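Local coordinates for N-carbamoylsarcosine amidase related protein (Thermoplasma acidophilum, PDB 3EEF) that probably hydrolyses N-carbamoylsarcosine as a zinc-binding amidase of the isochorismatase-like fold, at residues M1-V6 / S41-V46; M25-P30 / A144-I149; I110-L115 / N135-V140. All blocks are in the same frame, centred on the assembly; numbering follows the deposited sequence.

Contact 1 (M1-V6 / S41-V46); sequences MKPALV and SGLPVV
Leu5 and Pro44 meet where two neighbouring strands of the parallel sheet begin to run together, the first beta-alpha-beta crossover of this isochorismatase-like alpha/beta fold: strand 3-8, helix 22-40, strand 45-50. Leu5 uses both of its main-chain polar groups on this neighbour. Its N donates to Pro44 O (2.9 Å), and its O accepts from Val46 N at 2.8 Å, with the donor nearly in line with the carbonyl, so the two bonds flank Val45 as a parallel bridge requires. Pro44 gives its carbonyl to the pairing but has no N-H for Pro3 O, which meets ring carbon CD instead, so the bonding between the two strands begins at Leu5. The ring also packs, CB resting 4.0 Å from Ala4 CB, where a methyl is small enough to let Pro44 and Ile110 both come close. The isobutyl group of Leu5 stands on the face shared with Val45. With CG anti to the backbone N (chi1 176°), it reaches Val34, Ile35 and Phe38 of helix 22-40, and CD2 lies 4.2 Å from Val45 CG2. Val6 and Val46 turn to the other face, where Val46 packs on Leu101 and Ile104 of helix 101-107; branched, compact valines fit a sheet layered between helices. Ahead of the bridge, the chain leaves helix 22-40 through a Schellman motif whose C-prime residue is Gly42, its positive phi being easily reached by glycine. Leu43 follows directly and points its side chain at Pro3. Its chi1 of -62° sets CG opposite its own carbonyl carbon, and the forked end crosses Pro3 obliquely: CD2 is 3.7 Å from Pro3 O, while CD1 touches Pro3 CG at 3.8 Å.

Contact 2 (M25-P30 / A144-I149); sequences MKTVGP and AVAARI
Thr27 packs against Ala144 and the short strand 145-146, and Pro30, about one helical turn on, against Ala144, where the first long helix of this Rossmann-like alpha/beta domain meets the chain just after strand 137-141 leaves the parallel sheet. No hydrogen bond crosses the contact; it is a matter of small groups fitted closely, and the CA atoms of Thr27 and Ala144 come to 4.5 Å. Thr27 points at the other segment and splits its two branches by chemistry. Its methyl carbon CG2 lies over the peptide link between Val145 and Ala146, 3.7 Å from Val145 C and 3.6 Å from Ala146 N, and also meets the Ala146 methyl, CG2 to CB being 3.8 Å. The hydroxyl faces back to its own helix: chi1 of 66° holds OG1 between the backbone N and the carbonyl carbon, where it bonds to Ala24 O. A threonine can thus be buried here, its polar end satisfied within the helix and its apolar end available to pack. Alanines at 144 and 146 suit the opposing chain, since a single methyl each lets the helix come near. Val145, between them, turns away from the helix and packs on Ala120. The helix kinks at Gly29 and Pro30, neither of whose nitrogens bonds back to the turn before. Pro30 has no N-H to offer, and Gly29, lacking a side chain, leaves room for the pyrrolidine ring. That ring meets Ala144 through its CB alone, Pro30 CB lying 3.9 Å from Ala144 CB.

Contact 3 (I110-L115 / N135-V140); sequences IDTVVL and NYRIIV
Thr112 to Leu115 pair residue for residue with Arg137 to Val140 as parallel strands, 20° apart in direction, the two strands of the beta-alpha-beta unit whose connecting helix is 123-133. Four hydrogen bonds alternate along the seam: Arg137 N to Asp111 O (2.9 Å), Val113 N to Arg137 O, Ile139 N to Val113 O, and Leu115 N to Ile139 O (2.8 Å). On the face of Thr112 and Val114, Ile139 has more of its surface buried by the other segment than any other residue here. Its CD1 reaches obliquely to Thr112 CG2 at 3.8 Å, while its CB meets Val114 CG2 at 4.1 Å. Thr112 has two characters: CG2, anti to its own N, joins this apolar patch, whereas OG1 donates to Asp111 OD1 (3.0 Å) from above the carboxylate plane. The same OD1 accepts from Lys2 N, so the acid gathers two donors at the strand's start. On the opposite face, Val113 and Ile138 lie side by side, and Leu115 CD1 crosses to Ile138 CG2 at 3.9 Å; these branched residues pack beneath helix 123-133, whose small Ala128 and Ala131 let it sit close. At the entrance, Asn135 ends that helix as the C-prime residue of a Schellman motif, and Tyr136 turns its ring edge to the main chain of Ile110 and Asp111, just ahead of strand 112-116, CE1 coming 3.5 Å from Ile110 O. Its hydroxyl bonds to Asp102, and Arg106 of a neighbouring subunit packs on the Tyr136 side chain. The chemistry therefore divides by position: polar side chains gather where the strands start, near a subunit boundary, and farther along the main-chain bonds are flanked on both faces by hydrocarbon side chains, which probably limits competition from water.

All three contacts are buried, yet they differ in kind. Contacts 1 and 3 belong to one sheet: strands 3-8 and 112-116 are neighbours, joined by Ala4 O to Val114 N, and the contact centres lie only about 9 Å apart. Both rest on main-chain hydrogen bonds between parallel strands, two in contact 1 and four in contact 3. Contact 2, its centre about 20 Å from that of contact 1, sets a helix against an extended chain by van der Waals packing, with no hydrogen bond across it. It shares helix 22-40 with the crossover of contact 1 and follows strand 137-141 of contact 3, against which Val145 packs. Of the three, contact 3 alone meets other subunits.

Contact 1 (M1-V6 / S41-V46)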
HETATM    1  N   MSE A   1     -20.315  17.525  -1.130  1.00 56.67           N
HETATM    2  CA  MSE A   1     -19.359  16.793  -2.025  1.00 59.52           C
HETATM    3  C   MSE A   1     -18.120  17.640  -2.378  1.00 57.28           C
HETATM    4  O   MSE A   1     -18.240  18.823  -2.696  1.00 56.82           O
HETATM    5  CB  MSE A   1     -20.090  16.394  -3.305  1.00 61.81           C
HETATM    6  CG  MSE A   1     -19.187  15.934  -4.460  1.00 69.73           C
HETATM    7 SE   MSE A   1     -20.079  15.722  -6.234  1.00 87.24          SE
HETATM    8  CE  MSE A   1     -21.531  14.517  -5.588  1.00 79.25           C
ATOM      9  N   LYS A   2     -16.932  17.043  -2.328  1.00 54.38           N
ATOM     10  CA  LYS A   2     -15.728  17.721  -2.841  1.00 52.64           C
ATOM     11  C   LYS A   2     -14.994  16.777  -3.801  1.00 51.62           C
ATOM     12  O   LYS A   2     -14.277  15.844  -3.385  1.00 51.30           O
ATOM     13  CB  LYS A   2     -14.825  18.220  -1.711  1.00 53.17           C
ATOM     14  CG  LYS A   2     -13.797  19.274  -2.148  1.00 56.76           C
ATOM     15  CD  LYS A   2     -12.970  19.793  -0.961  1.00 59.92           C
ATOM     16  CE  LYS A   2     -11.979  20.918  -1.349  1.00 65.22           C
ATOM     17  NZ  LYS A   2     -11.160  20.629  -2.561  1.00 64.54           N
ATOM     18  N   PRO A   3     -15.189  16.994  -5.106  1.00 48.94           N
ATOM     19  CA  PRO A   3     -14.711  16.013  -6.031  1.00 46.91           C
ATOM     20  C   PRO A   3     -13.415  16.393  -6.715  1.00 45.48           C
ATOM     21  O   PRO A   3     -13.101  17.591  -6.856  1.00 45.36           O
ATOM     22  CB  PRO A   3     -15.825  15.974  -7.057  1.00 47.80           C
ATOM     23  CG  PRO A   3     -16.238  17.429  -7.158  1.00 49.77           C
ATOM     24  CD  PRO A   3     -16.027  18.006  -5.778  1.00 49.96           C
ATOM     25  N   ALA A   4     -12.681  15.366  -7.165  1.00 41.72           N
ATOM     26  CA  ALA A   4     -11.576  15.565  -8.087  1.00 37.75           C
ATOM     27  C   ALA A   4     -11.826  14.764  -9.331  1.00 38.27           C
ATOM     28  O   ALA A   4     -12.448  13.694  -9.281  1.00 38.77           O
ATOM     29  CB  ALA A   4     -10.281  15.143  -7.450  1.00 36.06           C
ATOM     30  N   LEU A   5     -11.322  15.264 -10.451  1.00 36.21           N
ATOM     31  CA  LEU A   5     -11.482  14.545 -11.710  1.00 38.26           C
ATOM     32  C   LEU A   5     -10.216  13.735 -11.996  1.00 39.31           C
ATOM     33  O   LEU A   5      -9.118  14.275 -11.974  1.00 38.09           O
ATOM     34  CB  LEU A   5     -11.779  15.512 -12.852  1.00 36.01           C
ATOM     35  CG  LEU A   5     -11.892  14.929 -14.245  1.00 39.13           C
ATOM     36  CD1 LEU A   5     -13.218  14.109 -14.433  1.00 30.17           C
ATOM     37  CD2 LEU A   5     -11.744  16.077 -15.251  1.00 33.42           C
ATOM     38  N   VAL A   6     -10.394  12.436 -12.220  1.00 38.65           N
ATOM     39  CA  VAL A   6      -9.302  11.531 -12.545  1.00 37.67           C
ATOM     40  C   VAL A   6      -9.488  11.110 -13.990  1.00 36.88           C
ATOM     41  O   VAL A   6     -10.517  10.527 -14.326  1.00 36.45           O
ATOM     42  CB  VAL A   6      -9.255  10.296 -11.601  1.00 39.16           C
ATOM     43  CG1 VAL A   6      -8.110   9.375 -11.968  1.00 35.12           C
ATOM     44  CG2 VAL A   6      -9.101  10.743 -10.164  1.00 35.23           C
ATOM     45  N   SER A  41     -13.869  25.658 -12.426  1.00 61.47           N
ATOM     46  CA  SER A  41     -14.354  25.644 -11.059  1.00 58.26           C
ATOM     47  C   SER A  41     -13.273  25.424  -9.978  1.00 55.27           C
ATOM     48  O   SER A  41     -13.615  25.310  -8.801  1.00 53.49           O
ATOM     49  CB  SER A  41     -15.454  24.604 -10.937  1.00 58.00           C
ATOM     50  OG  SER A  41     -15.762  24.393  -9.581  1.00 60.42           O
ATOM     51  N   GLY A  42     -11.994  25.384 -10.362  1.00 53.80           N
ATOM     52  CA  GLY A  42     -10.873  25.307  -9.408  1.00 54.20           C
ATOM     53  C   GLY A  42     -10.582  23.939  -8.787  1.00 53.69           C
ATOM     54  O   GLY A  42      -9.647  23.789  -8.012  1.00 55.13           O
ATOM     55  N   LEU A  43     -11.376  22.932  -9.112  1.00 53.11           N
ATOM     56  CA  LEU A  43     -11.233  21.607  -8.493  1.00 51.56           C
ATOM     57  C   LEU A  43     -10.097  20.832  -9.149  1.00 49.47           C
ATOM     58  O   LEU A  43      -9.821  21.038 -10.326  1.00 49.37           O
ATOM     59  CB  LEU A  43     -12.543  20.825  -8.617  1.00 51.58           C
ATOM     60  CG  LEU A  43     -13.766  21.422  -7.912  1.00 52.69           C
ATOM     61  CD1 LEU A  43     -15.030  20.836  -8.473  1.00 48.12           C
ATOM     62  CD2 LEU A  43     -13.690  21.176  -6.405  1.00 52.89           C
ATOM     63  N   PRO A  44      -9.468  19.899  -8.403  1.00 48.32           N
ATOM     64  CA  PRO A  44      -8.308  19.182  -8.907  1.00 46.08           C
ATOM     65  C   PRO A  44      -8.604  18.294 -10.126  1.00 44.62           C
ATOM     66  O   PRO A  44      -9.633  17.616 -10.189  1.00 42.37           O
ATOM     67  CB  PRO A  44      -7.873  18.316  -7.717  1.00 47.30           C
ATOM     68  CG  PRO A  44      -8.634  18.803  -6.543  1.00 49.64           C
ATOM     69  CD  PRO A  44      -9.882  19.404  -7.082  1.00 48.82           C
ATOM     70  N   VAL A  45      -7.679  18.319 -11.072  1.00 45.45           N
ATOM     71  CA  VAL A  45      -7.719  17.461 -12.255  1.00 44.26           C
ATOM     72  C   VAL A  45      -6.425  16.674 -12.279  1.00 43.30           C
ATOM     73  O   VAL A  45      -5.343  17.259 -12.216  1.00 43.57           O
ATOM     74  CB  VAL A  45      -7.819  18.281 -13.511  1.00 45.99           C
ATOM     75  CG1 VAL A  45      -7.554  17.391 -14.755  1.00 42.16           C
ATOM     76  CG2 VAL A  45      -9.200  18.980 -13.569  1.00 43.12           C
ATOM     77  N   VAL A  46      -6.541  15.348 -12.336  1.00 41.39           N
ATOM     78  CA  VAL A  46      -5.395  14.466 -12.285  1.00 39.21           C
ATOM     79  C   VAL A  46      -5.390  13.478 -13.451  1.00 40.17           C
ATOM     80  O   VAL A  46      -6.290  12.667 -13.582  1.00 35.68           O
ATOM     81  CB  VAL A  46      -5.409  13.648 -10.973  1.00 40.29           C
ATOM     82  CG1 VAL A  46      -4.171  12.742 -10.912  1.00 33.54           C
ATOM     83  CG2 VAL A  46      -5.512  14.590  -9.746  1.00 35.02           C
TER

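Contact 2 (M25-P30 / A144-I149)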
HETATM    1  N   MSE A  25     -12.028   7.403 -29.621  1.00 51.82           N
HETATM    2  CA  MSE A  25     -12.172   8.745 -30.244  1.00 52.83           C
HETATM    3  C   MSE A  25     -13.447   9.436 -29.779  1.00 47.79           C
HETATM    4  O   MSE A  25     -13.461  10.641 -29.556  1.00 44.78           O
HETATM    5  CB  MSE A  25     -12.181   8.663 -31.787  1.00 53.72           C
HETATM    6  CG  MSE A  25     -10.819   8.836 -32.466  1.00 69.41           C
HETATM    7 SE   MSE A  25     -10.552   7.675 -34.095  1.00100.77          SE
HETATM    8  CE  MSE A  25      -8.654   8.083 -34.462  1.00 87.42           C
ATOM      9  N   LYS A  26     -14.523   8.671 -29.644  1.00 45.20           N
ATOM     10  CA  LYS A  26     -15.787   9.254 -29.223  1.00 47.45           C
ATOM     11  C   LYS A  26     -15.682   9.948 -27.824  1.00 50.28           C
ATOM     12  O   LYS A  26     -16.425  10.911 -27.570  1.00 50.75           O
ATOM     13  CB  LYS A  26     -16.921   8.210 -29.287  1.00 45.94           C
ATOM     14  N   THR A  27     -14.741   9.507 -26.955  1.00 48.58           N
ATOM     15  CA  THR A  27     -14.624  10.063 -25.574  1.00 46.44           C
ATOM     16  C   THR A  27     -14.048  11.463 -25.514  1.00 46.37           C
ATOM     17  O   THR A  27     -14.273  12.180 -24.531  1.00 45.32           O
ATOM     18  CB  THR A  27     -13.775   9.152 -24.609  1.00 45.37           C
ATOM     19  OG1 THR A  27     -12.395   9.095 -25.041  1.00 40.53           O
ATOM     20  CG2 THR A  27     -14.377   7.759 -24.551  1.00 42.59           C
ATOM     21  N   VAL A  28     -13.320  11.858 -26.557  1.00 46.71           N
ATOM     22  CA  VAL A  28     -12.531  13.090 -26.487  1.00 49.05           C
ATOM     23  C   VAL A  28     -13.354  14.367 -26.254  1.00 51.26           C
ATOM     24  O   VAL A  28     -13.030  15.143 -25.357  1.00 52.90           O
ATOM     25  CB  VAL A  28     -11.668  13.275 -27.713  1.00 49.56           C
ATOM     26  CG1 VAL A  28     -10.895  14.584 -27.610  1.00 50.02           C
ATOM     27  CG2 VAL A  28     -10.724  12.100 -27.844  1.00 47.11           C
ATOM     28  N   GLY A  29     -14.403  14.588 -27.039  1.00 50.52           N
ATOM     29  CA  GLY A  29     -15.257  15.763 -26.841  1.00 50.50           C
ATOM     30  C   GLY A  29     -15.771  15.905 -25.414  1.00 49.22           C
ATOM     31  O   GLY A  29     -15.452  16.876 -24.728  1.00 47.82           O
ATOM     32  N   PRO A  30     -16.553  14.923 -24.953  1.00 50.02           N
ATOM     33  CA  PRO A  30     -17.025  14.857 -23.562  1.00 51.32           C
ATOM     34  C   PRO A  30     -15.937  15.009 -22.490  1.00 50.86           C
ATOM     35  O   PRO A  30     -16.169  15.668 -21.471  1.00 50.33           O
ATOM     36  CB  PRO A  30     -17.681  13.478 -23.480  1.00 51.36           C
ATOM     37  CG  PRO A  30     -18.231  13.280 -24.884  1.00 50.78           C
ATOM     38  CD  PRO A  30     -17.161  13.868 -25.787  1.00 49.62           C
ATOM     39  N   ALA A 144     -17.923   9.917 -21.536  1.00 45.47           N
ATOM     40  CA  ALA A 144     -16.502  10.180 -21.533  1.00 45.62           C
ATOM     41  C   ALA A 144     -15.710   8.916 -21.189  1.00 46.26           C
ATOM     42  O   ALA A 144     -14.519   8.975 -20.967  1.00 47.03           O
ATOM     43  CB  ALA A 144     -16.181  11.313 -20.584  1.00 45.80           C
ATOM     44  N   VAL A 145     -16.373   7.764 -21.195  1.00 47.57           N
ATOM     45  CA  VAL A 145     -15.694   6.474 -20.993  1.00 48.81           C
ATOM     46  C   VAL A 145     -16.034   5.529 -22.144  1.00 49.76           C
ATOM     47  O   VAL A 145     -17.177   5.465 -22.577  1.00 47.70           O
ATOM     48  CB  VAL A 145     -16.094   5.867 -19.646  1.00 49.30           C
ATOM     49  CG1 VAL A 145     -15.596   4.444 -19.488  1.00 53.82           C
ATOM     50  CG2 VAL A 145     -15.549   6.733 -18.530  1.00 46.33           C
ATOM     51  N   ALA A 146     -15.042   4.782 -22.618  1.00 52.19           N
ATOM     52  CA  ALA A 146     -15.264   3.790 -23.690  1.00 54.23           C
ATOM     53  C   ALA A 146     -15.196   2.382 -23.169  1.00 55.49           C
ATOM     54  O   ALA A 146     -14.240   2.058 -22.488  1.00 55.63           O
ATOM     55  CB  ALA A 146     -14.205   3.956 -24.750  1.00 55.05           C
ATOM     56  N   ALA A 147     -16.168   1.534 -23.523  1.00 58.30           N
ATOM     57  CA  ALA A 147     -16.096   0.089 -23.230  1.00 60.85           C
ATOM     58  C   ALA A 147     -15.100  -0.608 -24.170  1.00 63.69           C
ATOM     59  O   ALA A 147     -14.693  -0.024 -25.190  1.00 64.63           O
ATOM     60  CB  ALA A 147     -17.478  -0.550 -23.355  1.00 61.70           C
ATOM     61  N   ARG A 148     -14.685  -1.825 -23.804  1.00 63.74           N
ATOM     62  CA  ARG A 148     -13.850  -2.655 -24.658  1.00 65.62           C
ATOM     63  C   ARG A 148     -14.534  -4.014 -24.912  1.00 67.16           C
ATOM     64  O   ARG A 148     -14.951  -4.286 -26.034  1.00 69.72           O
ATOM     65  CB  ARG A 148     -12.435  -2.817 -24.070  1.00 66.37           C
ATOM     66  CG  ARG A 148     -11.451  -3.535 -25.012  1.00 68.82           C
ATOM     67  CD  ARG A 148     -10.039  -3.750 -24.397  1.00 70.61           C
ATOM     68  NE  ARG A 148      -9.198  -2.547 -24.432  1.00 73.79           N
ATOM     69  CZ  ARG A 148      -8.663  -1.994 -25.540  1.00 77.63           C
ATOM     70  NH1 ARG A 148      -8.866  -2.511 -26.775  1.00 77.35           N
ATOM     71  NH2 ARG A 148      -7.916  -0.887 -25.419  1.00 72.36           N
ATOM     72  N   ILE A 149     -14.664  -4.842 -23.876  1.00 66.75           N
ATOM     73  CA  ILE A 149     -15.214  -6.208 -23.999  1.00 65.72           C
ATOM     74  C   ILE A 149     -16.638  -6.357 -23.405  1.00 65.23           C
ATOM     75  O   ILE A 149     -17.501  -7.008 -23.998  1.00 67.10           O
ATOM     76  CB  ILE A 149     -14.270  -7.239 -23.320  1.00 64.76           C
TER

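Contact 3 (I110-L115 / N135-V140)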
ATOM      1  N   ILE A 110     -10.339  15.621  -0.709  1.00 40.31           N
ATOM      2  CA  ILE A 110     -11.312  15.039  -1.641  1.00 38.17           C
ATOM      3  C   ILE A 110     -12.114  13.892  -1.042  1.00 37.24           C
ATOM      4  O   ILE A 110     -11.578  13.090  -0.296  1.00 39.36           O
ATOM      5  CB  ILE A 110     -10.634  14.518  -2.912  1.00 38.08           C
ATOM      6  CG1 ILE A 110      -9.971  15.664  -3.668  1.00 42.45           C
ATOM      7  CG2 ILE A 110     -11.632  13.810  -3.811  1.00 35.95           C
ATOM      8  CD1 ILE A 110     -10.866  16.865  -3.928  1.00 37.00           C
ATOM      9  N   ASP A 111     -13.405  13.823  -1.371  1.00 35.68           N
ATOM     10  CA  ASP A 111     -14.239  12.708  -0.910  1.00 38.07           C
ATOM     11  C   ASP A 111     -14.979  11.968  -2.041  1.00 36.78           C
ATOM     12  O   ASP A 111     -15.626  10.952  -1.804  1.00 38.33           O
ATOM     13  CB  ASP A 111     -15.236  13.205   0.146  1.00 41.54           C
ATOM     14  CG  ASP A 111     -16.230  14.206  -0.426  1.00 49.34           C
ATOM     15  OD1 ASP A 111     -16.220  14.412  -1.657  1.00 53.88           O
ATOM     16  OD2 ASP A 111     -17.005  14.789   0.355  1.00 62.23           O
ATOM     17  N   THR A 112     -14.859  12.457  -3.274  1.00 38.94           N
ATOM     18  CA  THR A 112     -15.523  11.872  -4.415  1.00 37.98           C
ATOM     19  C   THR A 112     -14.582  11.936  -5.596  1.00 39.04           C
ATOM     20  O   THR A 112     -13.973  12.995  -5.846  1.00 38.63           O
ATOM     21  CB  THR A 112     -16.789  12.646  -4.764  1.00 42.40           C
ATOM     22  OG1 THR A 112     -17.627  12.701  -3.610  1.00 44.40           O
ATOM     23  CG2 THR A 112     -17.581  11.972  -5.933  1.00 38.70           C
ATOM     24  N   VAL A 113     -14.451  10.827  -6.320  1.00 36.53           N
ATOM     25  CA  VAL A 113     -13.679  10.839  -7.556  1.00 37.25           C
ATOM     26  C   VAL A 113     -14.608  10.800  -8.723  1.00 36.78           C
ATOM     27  O   VAL A 113     -15.591  10.053  -8.733  1.00 38.07           O
ATOM     28  CB  VAL A 113     -12.658   9.650  -7.656  1.00 38.37           C
ATOM     29  CG1 VAL A 113     -11.522   9.854  -6.622  1.00 33.64           C
ATOM     30  CG2 VAL A 113     -13.344   8.319  -7.488  1.00 35.00           C
ATOM     31  N   VAL A 114     -14.337  11.643  -9.697  1.00 36.68           N
ATOM     32  CA  VAL A 114     -15.075  11.574 -10.966  1.00 37.07           C
ATOM     33  C   VAL A 114     -14.159  10.978 -11.983  1.00 35.83           C
ATOM     34  O   VAL A 114     -13.056  11.480 -12.186  1.00 37.72           O
ATOM     35  CB  VAL A 114     -15.529  12.953 -11.445  1.00 39.15           C
ATOM     36  CG1 VAL A 114     -16.328  12.805 -12.733  1.00 31.83           C
ATOM     37  CG2 VAL A 114     -16.351  13.618 -10.353  1.00 36.27           C
ATOM     38  N   LEU A 115     -14.600   9.896 -12.601  1.00 38.73           N
ATOM     39  CA  LEU A 115     -13.737   9.073 -13.470  1.00 40.50           C
ATOM     40  C   LEU A 115     -14.118   9.195 -14.944  1.00 41.29           C
ATOM     41  O   LEU A 115     -15.262   9.003 -15.311  1.00 40.42           O
ATOM     42  CB  LEU A 115     -13.851   7.597 -13.070  1.00 38.65           C
ATOM     43  CG  LEU A 115     -13.445   7.216 -11.666  1.00 39.34           C
ATOM     44  CD1 LEU A 115     -13.683   5.715 -11.432  1.00 35.07           C
ATOM     45  CD2 LEU A 115     -11.980   7.583 -11.441  1.00 39.46           C
ATOM     46  N   ASN A 135     -12.484   4.499   0.452  1.00 41.17           N
ATOM     47  CA  ASN A 135     -13.630   5.242   0.982  1.00 42.04           C
ATOM     48  C   ASN A 135     -14.004   6.532   0.244  1.00 41.53           C
ATOM     49  O   ASN A 135     -14.677   7.388   0.807  1.00 45.16           O
ATOM     50  CB  ASN A 135     -13.400   5.556   2.478  1.00 44.10           C
ATOM     51  CG  ASN A 135     -14.709   5.663   3.292  1.00 46.96           C
ATOM     52  OD1 ASN A 135     -15.651   4.870   3.120  1.00 43.70           O
ATOM     53  ND2 ASN A 135     -14.748   6.635   4.209  1.00 41.16           N
ATOM     54  N   TYR A 136     -13.585   6.672  -1.005  1.00 39.73           N
ATOM     55  CA  TYR A 136     -14.118   7.691  -1.896  1.00 39.05           C
ATOM     56  C   TYR A 136     -15.496   7.294  -2.407  1.00 41.61           C
ATOM     57  O   TYR A 136     -15.791   6.103  -2.559  1.00 42.73           O
ATOM     58  CB  TYR A 136     -13.190   7.888  -3.097  1.00 38.55           C
ATOM     59  CG  TYR A 136     -11.848   8.409  -2.684  1.00 36.61           C
ATOM     60  CD1 TYR A 136     -11.686   9.752  -2.357  1.00 40.23           C
ATOM     61  CD2 TYR A 136     -10.765   7.562  -2.542  1.00 32.79           C
ATOM     62  CE1 TYR A 136     -10.472  10.244  -1.936  1.00 41.62           C
ATOM     63  CE2 TYR A 136      -9.534   8.045  -2.094  1.00 41.36           C
ATOM     64  CZ  TYR A 136      -9.397   9.385  -1.803  1.00 35.87           C
ATOM     65  OH  TYR A 136      -8.196   9.884  -1.374  1.00 42.15           O
ATOM     66  N   ARG A 137     -16.341   8.285  -2.675  1.00 42.44           N
ATOM     67  CA  ARG A 137     -17.528   8.057  -3.522  1.00 42.16           C
ATOM     68  C   ARG A 137     -17.093   8.158  -4.968  1.00 41.80           C
ATOM     69  O   ARG A 137     -16.073   8.795  -5.283  1.00 39.74           O
ATOM     70  CB  ARG A 137     -18.644   9.067  -3.259  1.00 44.37           C
ATOM     71  CG  ARG A 137     -19.224   9.019  -1.844  1.00 47.00           C
ATOM     72  CD  ARG A 137     -20.029   7.731  -1.558  1.00 51.43           C
ATOM     73  NE  ARG A 137     -21.056   7.436  -2.572  1.00 56.15           N
ATOM     74  CZ  ARG A 137     -22.176   8.151  -2.800  1.00 67.12           C
ATOM     75  NH1 ARG A 137     -22.453   9.249  -2.091  1.00 67.83           N
ATOM     76  NH2 ARG A 137     -23.039   7.763  -3.753  1.00 64.13           N
ATOM     77  N   ILE A 138     -17.868   7.515  -5.849  1.00 41.20           N
ATOM     78  CA  ILE A 138     -17.479   7.364  -7.231  1.00 36.64           C
ATOM     79  C   ILE A 138     -18.550   7.838  -8.205  1.00 36.42           C
ATOM     80  O   ILE A 138     -19.711   7.455  -8.084  1.00 38.31           O
ATOM     81  CB  ILE A 138     -17.153   5.891  -7.567  1.00 37.64           C
ATOM     82  CG1 ILE A 138     -16.011   5.360  -6.655  1.00 44.16           C
ATOM     83  CG2 ILE A 138     -16.788   5.768  -9.076  1.00 28.00           C
ATOM     84  CD1 ILE A 138     -15.880   3.798  -6.515  1.00 30.32           C
ATOM     85  N   ILE A 139     -18.130   8.630  -9.192  1.00 32.39           N
ATOM     86  CA  ILE A 139     -18.970   9.070 -10.274  1.00 36.58           C
ATOM     87  C   ILE A 139     -18.229   8.738 -11.544  1.00 37.92           C
ATOM     88  O   ILE A 139     -17.015   8.933 -11.617  1.00 38.37           O
ATOM     89  CB  ILE A 139     -19.192  10.627 -10.214  1.00 37.64           C
ATOM     90  CG1 ILE A 139     -19.936  11.002  -8.920  1.00 41.90           C
ATOM     91  CG2 ILE A 139     -19.924  11.153 -11.470  1.00 37.23           C
ATOM     92  CD1 ILE A 139     -20.099  12.523  -8.716  1.00 43.82           C
ATOM     93  N   VAL A 140     -18.957   8.232 -12.532  1.00 39.08           N
ATOM     94  CA  VAL A 140     -18.425   7.951 -13.852  1.00 39.48           C
ATOM     95  C   VAL A 140     -19.213   8.712 -14.931  1.00 40.68           C
ATOM     96  O   VAL A 140     -20.426   8.715 -14.922  1.00 41.36           O
ATOM     97  CB  VAL A 140     -18.508   6.447 -14.137  1.00 41.46           C
ATOM     98  CG1 VAL A 140     -17.786   6.109 -15.450  1.00 34.31           C
ATOM     99  CG2 VAL A 140     -17.913   5.677 -12.989  1.00 36.25           C
TER